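Local coordinates for protein phospholethanolamine N-methyltransferase 2 (Haemonchus contortus, PDB 4KRI) that probably catalyses the S-adenosylmethionine-dependent N-methylation of phosphomonomethylethanolamine on the way to phosphocholine, at residues T325-G330 with P374-I379; K339-Q344 with D420-N425; E378-E383 with K411-Y416. All coordinates share one frame; numbering follows the deposited sequence.

Interaction 1. Residues T325-G330 with P374-I379; sequences TMYGVG and PRFKEI. With 1SH (2-(methylamino)ethyl dihydrogen phosphate), chain E.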
loop_
_atom_site.group_PDB
_atom_site.type_symbol
_atom_site.label_atom_id
_atom_site.label_comp_id
_atom_site.label_asym_id
_atom_site.label_seq_id
_atom_site.Cartn_x
_atom_site.Cartn_y
_atom_site.Cartn_z
ATOM N N THR A 325 3.420 12.434 -10.697
ATOM C CA THR A 325 3.313 13.821 -10.255
ATOM C C THR A 325 3.661 13.851 -8.778
ATOM O O THR A 325 3.422 12.886 -8.074
ATOM C CB THR A 325 1.915 14.452 -10.498
ATOM O OG1 THR A 325 0.960 13.885 -9.588
ATOM C CG2 THR A 325 1.457 14.232 -11.942
ATOM N N MET A 326 4.246 14.953 -8.306
ATOM C CA MET A 326 4.683 14.989 -6.914
ATOM C C MET A 326 4.780 16.420 -6.423
ATOM O O MET A 326 4.973 17.332 -7.222
ATOM C CB MET A 326 6.056 14.313 -6.788
ATOM C CG MET A 326 7.148 15.066 -7.532
ATOM S SD MET A 326 8.692 14.179 -7.895
ATOM C CE MET A 326 8.590 14.124 -9.689
ATOM N N TYR A 327 4.659 16.622 -5.114
ATOM C CA TYR A 327 5.087 17.898 -4.536
ATOM C C TYR A 327 6.600 17.951 -4.694
ATOM O O TYR A 327 7.275 16.937 -4.487
ATOM C CB TYR A 327 4.739 17.972 -3.041
ATOM C CG TYR A 327 3.274 18.210 -2.693
ATOM C CD1 TYR A 327 2.310 18.379 -3.677
ATOM C CD2 TYR A 327 2.867 18.282 -1.358
ATOM C CE1 TYR A 327 0.964 18.597 -3.339
ATOM C CE2 TYR A 327 1.536 18.519 -1.013
ATOM C CZ TYR A 327 0.593 18.674 -2.004
ATOM O OH TYR A 327 -0.725 18.902 -1.650
ATOM N N GLY A 328 7.132 19.114 -5.064
ATOM C CA GLY A 328 8.572 19.301 -5.142
ATOM C C GLY A 328 8.987 20.617 -4.519
ATOM O O GLY A 328 8.145 21.380 -4.040
ATOM N N VAL A 329 10.287 20.890 -4.517
ATOM C CA VAL A 329 10.769 22.161 -3.985
ATOM C C VAL A 329 11.197 23.061 -5.143
ATOM O O VAL A 329 11.768 22.589 -6.135
ATOM C CB VAL A 329 11.912 21.962 -2.964
ATOM C CG1 VAL A 329 13.084 21.225 -3.587
ATOM C CG2 VAL A 329 12.359 23.297 -2.379
ATOM N N GLY A 330 10.881 24.349 -5.023
ATOM C CA GLY A 330 11.190 25.324 -6.048
ATOM C C GLY A 330 12.561 25.931 -5.837
ATOM O O GLY A 330 13.391 25.387 -5.098
ATOM N N PRO A 374 1.910 26.442 -11.841
ATOM C CA PRO A 374 0.790 27.348 -12.126
ATOM C C PRO A 374 -0.579 26.673 -12.118
ATOM O O PRO A 374 -1.545 27.309 -11.697
ATOM C CB PRO A 374 1.114 27.868 -13.530
ATOM C CG PRO A 374 2.613 27.835 -13.590
ATOM C CD PRO A 374 2.977 26.569 -12.855
ATOM N N ARG A 375 -0.671 25.426 -12.577
ATOM C CA ARG A 375 -1.927 24.689 -12.474
ATOM C C ARG A 375 -2.265 24.376 -11.008
ATOM O O ARG A 375 -3.417 24.471 -10.598
ATOM C CB ARG A 375 -1.864 23.399 -13.306
ATOM C CG ARG A 375 -3.109 22.531 -13.199
ATOM C CD ARG A 375 -4.352 23.217 -13.747
ATOM N NE ARG A 375 -5.529 22.378 -13.521
ATOM C CZ ARG A 375 -6.718 22.835 -13.139
ATOM N NH1 ARG A 375 -6.900 24.132 -12.937
ATOM N NH2 ARG A 375 -7.724 21.987 -12.951
ATOM N N PHE A 376 -1.252 24.012 -10.227
ATOM C CA PHE A 376 -1.423 23.734 -8.806
ATOM C C PHE A 376 -2.052 24.941 -8.116
ATOM O O PHE A 376 -2.968 24.791 -7.306
ATOM C CB PHE A 376 -0.063 23.414 -8.179
ATOM C CG PHE A 376 -0.136 22.912 -6.760
ATOM C CD1 PHE A 376 -1.088 21.979 -6.380
ATOM C CD2 PHE A 376 0.775 23.355 -5.812
ATOM C CE1 PHE A 376 -1.144 21.515 -5.077
ATOM C CE2 PHE A 376 0.726 22.885 -4.504
ATOM C CZ PHE A 376 -0.236 21.967 -4.142
ATOM N N LYS A 377 -1.570 26.134 -8.456
ATOM C CA LYS A 377 -2.106 27.370 -7.875
ATOM C C LYS A 377 -3.596 27.537 -8.201
ATOM O O LYS A 377 -4.394 27.834 -7.312
ATOM C CB LYS A 377 -1.308 28.603 -8.321
ATOM C CG LYS A 377 -1.806 29.918 -7.704
ATOM C CD LYS A 377 -0.929 31.101 -8.117
ATOM C CE LYS A 377 -1.689 32.424 -7.932
ATOM N NZ LYS A 377 -0.826 33.626 -8.032
ATOM N N GLU A 378 -3.970 27.317 -9.463
ATOM C CA GLU A 378 -5.374 27.403 -9.874
ATOM C C GLU A 378 -6.240 26.423 -9.084
ATOM O O GLU A 378 -7.337 26.767 -8.642
ATOM C CB GLU A 378 -5.536 27.099 -11.371
ATOM C CG GLU A 378 -4.709 27.944 -12.327
ATOM C CD GLU A 378 -4.889 27.512 -13.785
ATOM O OE1 GLU A 378 -4.403 28.227 -14.691
ATOM O OE2 GLU A 378 -5.523 26.456 -14.022
ATOM N N ILE A 379 -5.738 25.203 -8.923
ATOM C CA ILE A 379 -6.458 24.164 -8.200
ATOM C C ILE A 379 -6.673 24.553 -6.734
ATOM O O ILE A 379 -7.775 24.394 -6.198
ATOM C CB ILE A 379 -5.731 22.798 -8.299
ATOM C CG1 ILE A 379 -5.833 22.245 -9.727
ATOM C CG2 ILE A 379 -6.336 21.810 -7.322
ATOM C CD1 ILE A 379 -4.868 21.107 -10.046
HETATM O O4 1SH E . -1.215 19.338 0.842
HETATM P P1 1SH E . -0.994 18.398 2.024
HETATM O O1 1SH E . 0.372 18.512 2.577
HETATM O O3 1SH E . -2.055 18.718 3.144
HETATM O O2 1SH E . -1.171 16.909 1.513
HETATM C C1 1SH E . -2.281 16.588 0.852
HETATM C C2 1SH E . -2.293 15.212 0.199
HETATM N N1 1SH E . -1.373 14.992 -0.882
HETATM C C3 1SH E . -1.431 13.617 -1.225
#
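Between residues 325-330 and 374-379 the touching is done by two rings, Tyr327 and Phe376, which reach across a backbone gap of 9.7 Å between their CA atoms. The meeting is oblique, neither a stack nor an edge-to-face pair: the ring planes are inclined by 51° with centroids 5.5 Å apart. Phe376 CZ comes to 3.7 Å from Tyr327 CE1 and lies 4.0 Å from Tyr327 OH, so the far end of the phenylalanine ring lies beside the hydroxyl-bearing half of the tyrosine. Phe376 holds CG anti to its own N (chi1 -171°), which sends the ring off the helix toward the strand; Tyr327 reaches it with the far end of its ring. That same end faces the ligand. Tyr327 OH donates a hydrogen bond of 2.6 Å to phosphate oxygen O4 of 2-(methylamino)ethyl dihydrogen phosphate, and O4 lies at the ring edge, in its plane. His422 meets Tyr327 edge-to-face and also packs on Phe376, as does Trp424, so the pair belongs to a larger aromatic cluster, while Gln300 OE1 accepts the backbone N-H of Tyr327. Within the helix, Arg375 NH1 forms a salt bridge with Glu378 OE2 at 2.9 Å. Strand 320-329, parallel to 290-296 and beside the reversed strand 422-430, is characteristic of the Rossmann-like class I methyltransferase fold; helix 373-389 belongs to the helical addition between the last two strands, and Tyr327, near the carboxyl-terminal end of its strand, lines the phosphate site of the substrate pocket.

Interaction 2. Residues K339-Q344 with D420-N425; sequences KEYVSQ and DNHNWN. With 1SH (2-(methylamino)ethyl dihydrogen phosphate), chain E.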
loop_
_atom_site.group_PDB
_atom_site.type_symbol
_atom_site.label_atom_id
_atom_site.label_comp_id
_atom_site.label_asym_id
_atom_site.label_seq_id
_atom_site.Cartn_x
_atom_site.Cartn_y
_atom_site.Cartn_z
ATOM N N LYS A 339 9.511 25.335 5.779
ATOM C CA LYS A 339 10.402 24.314 6.322
ATOM C C LYS A 339 9.758 23.552 7.487
ATOM O O LYS A 339 9.927 22.336 7.610
ATOM C CB LYS A 339 11.755 24.937 6.711
ATOM C CG LYS A 339 12.646 25.249 5.491
ATOM C CD LYS A 339 13.388 26.594 5.591
ATOM C CE LYS A 339 14.637 26.530 6.447
ATOM N NZ LYS A 339 15.240 27.897 6.635
ATOM N N GLU A 340 9.007 24.257 8.326
ATOM C CA GLU A 340 8.279 23.603 9.412
ATOM C C GLU A 340 7.169 22.711 8.855
ATOM O O GLU A 340 6.911 21.638 9.389
ATOM C CB GLU A 340 7.697 24.626 10.396
ATOM C CG GLU A 340 8.744 25.363 11.224
ATOM C CD GLU A 340 8.124 26.369 12.177
ATOM O OE1 GLU A 340 6.876 26.410 12.273
ATOM O OE2 GLU A 340 8.886 27.120 12.826
ATOM N N TYR A 341 6.517 23.165 7.788
ATOM C CA TYR A 341 5.498 22.371 7.104
ATOM C C TYR A 341 6.139 21.109 6.534
ATOM O O TYR A 341 5.612 20.006 6.708
ATOM C CB TYR A 341 4.828 23.216 6.004
ATOM C CG TYR A 341 4.102 22.444 4.914
ATOM C CD1 TYR A 341 2.870 21.850 5.155
ATOM C CD2 TYR A 341 4.637 22.346 3.637
ATOM C CE1 TYR A 341 2.205 21.149 4.149
ATOM C CE2 TYR A 341 3.985 21.646 2.634
ATOM C CZ TYR A 341 2.769 21.068 2.893
ATOM O OH TYR A 341 2.121 20.390 1.884
ATOM N N VAL A 342 7.298 21.263 5.893
ATOM C CA VAL A 342 7.981 20.116 5.299
ATOM C C VAL A 342 8.424 19.115 6.361
ATOM O O VAL A 342 8.276 17.909 6.183
ATOM C CB VAL A 342 9.171 20.561 4.436
ATOM C CG1 VAL A 342 10.030 19.366 4.034
ATOM C CG2 VAL A 342 8.666 21.262 3.198
ATOM N N SER A 343 8.939 19.622 7.475
ATOM C CA SER A 343 9.410 18.775 8.562
ATOM C C SER A 343 8.268 18.037 9.261
ATOM O O SER A 343 8.410 16.866 9.613
ATOM C CB SER A 343 10.204 19.611 9.578
ATOM O OG SER A 343 10.760 18.781 10.583
ATOM N N GLN A 344 7.141 18.722 9.448
ATOM C CA GLN A 344 5.980 18.140 10.112
ATOM C C GLN A 344 5.348 17.064 9.235
ATOM O O GLN A 344 4.878 16.046 9.747
ATOM C CB GLN A 344 4.960 19.235 10.455
ATOM C CG GLN A 344 3.780 18.778 11.304
ATOM C CD GLN A 344 2.678 18.133 10.473
ATOM O OE1 GLN A 344 2.590 18.359 9.263
ATOM N NE2 GLN A 344 1.834 17.327 11.119
ATOM N N ASP A 420 7.930 30.607 -4.209
ATOM C CA ASP A 420 8.544 29.543 -5.024
ATOM C C ASP A 420 9.260 28.513 -4.156
ATOM O O ASP A 420 10.346 28.036 -4.499
ATOM C CB ASP A 420 9.488 30.103 -6.107
ATOM C CG ASP A 420 9.750 29.100 -7.232
ATOM O OD1 ASP A 420 8.778 28.478 -7.716
ATOM O OD2 ASP A 420 10.926 28.917 -7.628
ATOM N N ASN A 421 8.641 28.176 -3.027
ATOM C CA ASN A 421 9.128 27.087 -2.194
ATOM C C ASN A 421 8.450 25.786 -2.640
ATOM O O ASN A 421 9.111 24.790 -2.927
ATOM C CB ASN A 421 8.801 27.337 -0.720
ATOM C CG ASN A 421 9.592 28.503 -0.105
ATOM O OD1 ASN A 421 9.535 28.702 1.107
ATOM N ND2 ASN A 421 10.326 29.259 -0.924
ATOM N N HIS A 422 7.123 25.825 -2.708
ATOM C CA HIS A 422 6.299 24.651 -3.008
ATOM C C HIS A 422 6.048 24.584 -4.512
ATOM O O HIS A 422 5.492 25.515 -5.087
ATOM C CB HIS A 422 4.965 24.795 -2.265
ATOM C CG HIS A 422 4.160 23.540 -2.182
ATOM N ND1 HIS A 422 3.339 23.249 -1.113
ATOM C CD2 HIS A 422 4.021 22.502 -3.050
ATOM C CE1 HIS A 422 2.742 22.090 -1.316
ATOM N NE2 HIS A 422 3.138 21.618 -2.482
ATOM N N ASN A 423 6.459 23.490 -5.151
ATOM C CA ASN A 423 6.170 23.292 -6.564
ATOM C C ASN A 423 5.377 22.003 -6.780
ATOM O O ASN A 423 5.357 21.119 -5.917
ATOM C CB ASN A 423 7.468 23.233 -7.391
ATOM C CG ASN A 423 8.037 24.604 -7.721
ATOM O OD1 ASN A 423 7.657 25.618 -7.126
ATOM N ND2 ASN A 423 8.964 24.640 -8.673
ATOM N N TRP A 424 4.730 21.895 -7.937
ATOM C CA TRP A 424 3.987 20.680 -8.272
ATOM C C TRP A 424 4.575 20.179 -9.575
ATOM O O TRP A 424 4.412 20.822 -10.620
ATOM C CB TRP A 424 2.492 20.967 -8.425
ATOM C CG TRP A 424 1.656 19.704 -8.559
ATOM C CD1 TRP A 424 1.839 18.532 -7.881
ATOM C CD2 TRP A 424 0.544 19.486 -9.445
ATOM N NE1 TRP A 424 0.890 17.608 -8.274
ATOM C CE2 TRP A 424 0.092 18.170 -9.240
ATOM C CE3 TRP A 424 -0.114 20.285 -10.392
ATOM C CZ2 TRP A 424 -0.993 17.627 -9.942
ATOM C CZ3 TRP A 424 -1.194 19.749 -11.089
ATOM C CH2 TRP A 424 -1.618 18.429 -10.863
ATOM N N ASN A 425 5.286 19.053 -9.508
ATOM C CA ASN A 425 6.113 18.597 -10.620
ATOM C C ASN A 425 5.585 17.358 -11.338
ATOM O O ASN A 425 4.959 16.501 -10.721
ATOM C CB ASN A 425 7.536 18.321 -10.131
ATOM C CG ASN A 425 8.282 19.591 -9.770
ATOM O OD1 ASN A 425 7.978 20.668 -10.288
ATOM N ND2 ASN A 425 9.278 19.467 -8.898
HETATM O O4 1SH E . -1.215 19.338 0.842
HETATM P P1 1SH E . -0.994 18.398 2.024
HETATM O O1 1SH E . 0.372 18.512 2.577
HETATM O O3 1SH E . -2.055 18.718 3.144
HETATM O O2 1SH E . -1.171 16.909 1.513
HETATM C C1 1SH E . -2.281 16.588 0.852
HETATM C C2 1SH E . -2.293 15.212 0.199
HETATM N N1 1SH E . -1.373 14.992 -0.882
HETATM C C3 1SH E . -1.431 13.617 -1.225
#
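Tyr341 and His422 meet beside the substrate's phosphate, where helix 336-345 comes close to strand 422-430, the reversed strand of the class I methyltransferase sheet. The two side chains run at about a right angle to each other, yet their ring planes differ by only 29°. With the centroids 6.0 Å apart the rings are slid aside and barely overlap, so they touch at neighbouring atoms without stacking. His422 turns its CE1 and ND1 side to the tyrosine: CE1 lies 3.7 Å from Tyr341 OH, and ND1 4.1 Å from Tyr341 CE2. Both residues extend CG away from their backbone nitrogens, with chi1 of 160° in Tyr341 and -165° in His422, and in this way helix and strand each project an aromatic group into the space between them. The junction is small, burying 65 Å² in all, and other elements complete it. Tyr416 and Lys413 of helix 400-418 touch both side chains, and Phe338, one turn before Tyr341 on the same helix, also packs on His422. Helix 400-418 ends in a Schellman motif, with Asp420 at positive phi; the chain then enters the strand. At that turn Asn421 clasps the loop ahead of helix 336-345, its OD1 accepting from Ser335 N and its ND2 donating to Thr333 O, which ties the start of the strand to the approach of the helix. With His422, Tyr416 and Lys413 about the tyrosine, its hydroxyl is directed to the ligand: Tyr341 OH donates to phosphate oxygen O1 at 2.7 Å, with O1 at the ring edge and near its plane.

Interaction 3. Residues E378-E383 with K411-Y416; sequences EILLEE and KSKLQY. With 1SH (2-(methylamino)ethyl dihydrogen phosphate), chain E.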
loop_
_atom_site.group_PDB
_atom_site.type_symbol
_atom_site.label_atom_id
_atom_site.label_comp_id
_atom_site.label_asym_id
_atom_site.label_seq_id
_atom_site.Cartn_x
_atom_site.Cartn_y
_atom_site.Cartn_z
ATOM N N GLU A 378 -3.970 27.317 -9.463
ATOM C CA GLU A 378 -5.374 27.403 -9.874
ATOM C C GLU A 378 -6.240 26.423 -9.084
ATOM O O GLU A 378 -7.337 26.767 -8.642
ATOM C CB GLU A 378 -5.536 27.099 -11.371
ATOM C CG GLU A 378 -4.709 27.944 -12.327
ATOM C CD GLU A 378 -4.889 27.512 -13.785
ATOM O OE1 GLU A 378 -4.403 28.227 -14.691
ATOM O OE2 GLU A 378 -5.523 26.456 -14.022
ATOM N N ILE A 379 -5.738 25.203 -8.923
ATOM C CA ILE A 379 -6.458 24.164 -8.200
ATOM C C ILE A 379 -6.673 24.553 -6.734
ATOM O O ILE A 379 -7.775 24.394 -6.198
ATOM C CB ILE A 379 -5.731 22.798 -8.299
ATOM C CG1 ILE A 379 -5.833 22.245 -9.727
ATOM C CG2 ILE A 379 -6.336 21.810 -7.322
ATOM C CD1 ILE A 379 -4.868 21.107 -10.046
ATOM N N LEU A 380 -5.633 25.084 -6.093
ATOM C CA LEU A 380 -5.743 25.478 -4.688
ATOM C C LEU A 380 -6.800 26.559 -4.516
ATOM O O LEU A 380 -7.587 26.527 -3.564
ATOM C CB LEU A 380 -4.396 25.966 -4.149
ATOM C CG LEU A 380 -3.288 24.926 -3.953
ATOM C CD1 LEU A 380 -1.959 25.625 -3.717
ATOM C CD2 LEU A 380 -3.608 24.017 -2.787
ATOM N N LEU A 381 -6.832 27.504 -5.451
ATOM C CA LEU A 381 -7.811 28.595 -5.400
ATOM C C LEU A 381 -9.251 28.106 -5.566
ATOM O O LEU A 381 -10.156 28.562 -4.860
ATOM C CB LEU A 381 -7.509 29.645 -6.472
ATOM C CG LEU A 381 -6.236 30.460 -6.248
ATOM C CD1 LEU A 381 -5.922 31.337 -7.452
ATOM C CD2 LEU A 381 -6.387 31.305 -4.999
ATOM N N GLU A 382 -9.453 27.202 -6.521
ATOM C CA GLU A 382 -10.770 26.633 -6.795
ATOM C C GLU A 382 -11.220 25.796 -5.612
ATOM O O GLU A 382 -12.346 25.929 -5.127
ATOM C CB GLU A 382 -10.705 25.765 -8.055
ATOM C CG GLU A 382 -12.010 25.066 -8.421
ATOM C CD GLU A 382 -11.982 24.473 -9.823
ATOM O OE1 GLU A 382 -10.906 24.500 -10.465
ATOM O OE2 GLU A 382 -13.038 23.985 -10.287
ATOM N N GLU A 383 -10.330 24.921 -5.156
ATOM C CA GLU A 383 -10.620 24.070 -4.014
ATOM C C GLU A 383 -11.014 24.909 -2.799
ATOM O O GLU A 383 -12.004 24.610 -2.129
ATOM C CB GLU A 383 -9.428 23.144 -3.721
ATOM C CG GLU A 383 -9.348 21.959 -4.696
ATOM C CD GLU A 383 -8.094 21.107 -4.533
ATOM O OE1 GLU A 383 -8.039 20.017 -5.141
ATOM O OE2 GLU A 383 -7.154 21.530 -3.825
ATOM N N LYS A 411 -4.583 28.164 2.445
ATOM C CA LYS A 411 -4.006 29.507 2.512
ATOM C C LYS A 411 -2.474 29.435 2.537
ATOM O O LYS A 411 -1.799 30.120 1.771
ATOM C CB LYS A 411 -4.514 30.258 3.748
ATOM C CG LYS A 411 -4.008 31.697 3.825
ATOM C CD LYS A 411 -4.265 32.338 5.183
ATOM C CE LYS A 411 -3.641 33.741 5.246
ATOM N NZ LYS A 411 -3.768 34.398 6.585
ATOM N N SER A 412 -1.937 28.580 3.404
ATOM C CA SER A 412 -0.489 28.421 3.529
ATOM C C SER A 412 0.212 27.935 2.259
ATOM O O SER A 412 1.259 28.467 1.880
ATOM C CB SER A 412 -0.155 27.498 4.703
ATOM O OG SER A 412 -0.454 28.134 5.934
ATOM N N LYS A 413 -0.347 26.919 1.608
ATOM C CA LYS A 413 0.239 26.416 0.368
ATOM C C LYS A 413 0.309 27.496 -0.710
ATOM O O LYS A 413 1.284 27.577 -1.454
ATOM C CB LYS A 413 -0.502 25.161 -0.116
ATOM C CG LYS A 413 -0.104 23.923 0.680
ATOM C CD LYS A 413 -0.855 22.681 0.245
ATOM C CE LYS A 413 -2.265 22.679 0.794
ATOM N NZ LYS A 413 -2.879 21.348 0.541
ATOM N N LEU A 414 -0.708 28.348 -0.765
ATOM C CA LEU A 414 -0.705 29.461 -1.704
ATOM C C LEU A 414 0.490 30.397 -1.462
ATOM O O LEU A 414 1.170 30.803 -2.408
ATOM C CB LEU A 414 -2.044 30.213 -1.645
ATOM C CG LEU A 414 -3.164 29.409 -2.322
ATOM C CD1 LEU A 414 -4.556 29.925 -1.982
ATOM C CD2 LEU A 414 -2.950 29.403 -3.831
ATOM N N GLN A 415 0.776 30.700 -0.200
ATOM C CA GLN A 415 1.953 31.501 0.123
ATOM C C GLN A 415 3.278 30.760 -0.152
ATOM O O GLN A 415 4.271 31.378 -0.556
ATOM C CB GLN A 415 1.894 31.993 1.572
ATOM C CG GLN A 415 2.989 32.999 1.912
ATOM C CD GLN A 415 2.970 34.225 1.001
ATOM O OE1 GLN A 415 1.926 34.860 0.813
ATOM N NE2 GLN A 415 4.128 34.557 0.424
ATOM N N TYR A 416 3.294 29.445 0.061
ATOM C CA TYR A 416 4.483 28.646 -0.230
ATOM C C TYR A 416 4.779 28.678 -1.723
ATOM O O TYR A 416 5.941 28.677 -2.138
ATOM C CB TYR A 416 4.295 27.187 0.205
ATOM C CG TYR A 416 4.030 26.975 1.675
ATOM C CD1 TYR A 416 4.425 27.912 2.618
ATOM C CD2 TYR A 416 3.384 25.828 2.120
ATOM C CE1 TYR A 416 4.183 27.716 3.958
ATOM C CE2 TYR A 416 3.136 25.627 3.461
ATOM C CZ TYR A 416 3.540 26.575 4.373
ATOM O OH TYR A 416 3.295 26.378 5.711
HETATM O O4 1SH E . -1.215 19.338 0.842
HETATM P P1 1SH E . -0.994 18.398 2.024
HETATM O O1 1SH E . 0.372 18.512 2.577
HETATM O O3 1SH E . -2.055 18.718 3.144
HETATM O O2 1SH E . -1.171 16.909 1.513
HETATM C C1 1SH E . -2.281 16.588 0.852
HETATM C C2 1SH E . -2.293 15.212 0.199
HETATM N N1 1SH E . -1.373 14.992 -0.882
HETATM C C3 1SH E . -1.431 13.617 -1.225
#
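Phosphate oxygen O4 of the bound substrate is gripped by Lys413 NZ at 2.6 Å, together with the hydroxyl of Tyr327, and the lysine that holds it also packs against Leu380 of the facing helix. The Lys413 chain bends at its third torsion (chi3 -77°), which turns the ammonium group onto the phosphate and leaves its carbons beside the leucine: Leu380 CD1 meets Lys413 CB at 3.9 Å, and Leu380 CD2 approaches Lys413 CE at 4.1 Å. The two side chains cross at about a right angle, so the apolar lysine stem lies across the leucine branches. Leu414 carries the rest of the contact. Its CD2 sits 3.7 Å from Leu380 CB, the two leucines sliding past each other in opposite directions, while its CD1 reaches Leu381 CD2 at 3.8 Å, where Leu381 is exposed at the surface. Leu380 and Leu414 are also the pair whose CA atoms are nearest, in a contact that buries 217 Å². Trp410 makes a cation-pi contact with Lys413 and gives its NE1 hydrogen to Glu383 OE2. That carboxylate oxygen lies 6.1 Å from Lys413 NZ, too far for a salt bridge, but its charge may still be felt by the ammonium group. The short helical segments are nearly antiparallel, at 158°, with axes 10.0 Å apart. Helix 187-197 meets Glu383; Ile379 packs on Trp424, and Lys413 and Tyr416 on His422, both of strand 422-430, so the helix pair 373-389 and 400-418 rests against this strand, between strands 320-329 and 367-371, with Lys413 directed into the pocket.

Overall arrangement
The three contacts converge on one phosphate: interactions 1 and 3 share oxygen O4, while interaction 2 supplies a bond to O1. Interaction 1 is a buried contact, whereas interactions 2 and 3 are only partly so, with Leu381 of the latter exposed. Helix 373-389 serves interactions 1 and 3, and the neighbouring strands 320-329 and 422-430 carry interactions 1 and 2, joined by backbone bonds such as Gly328 N to Asn423 O. Chemistry follows position: aromatic rings pack where the strands meet helices, aliphatic side chains where two helices meet. His422 is the common neighbour, belonging to interaction 2 and touching side chains of both others.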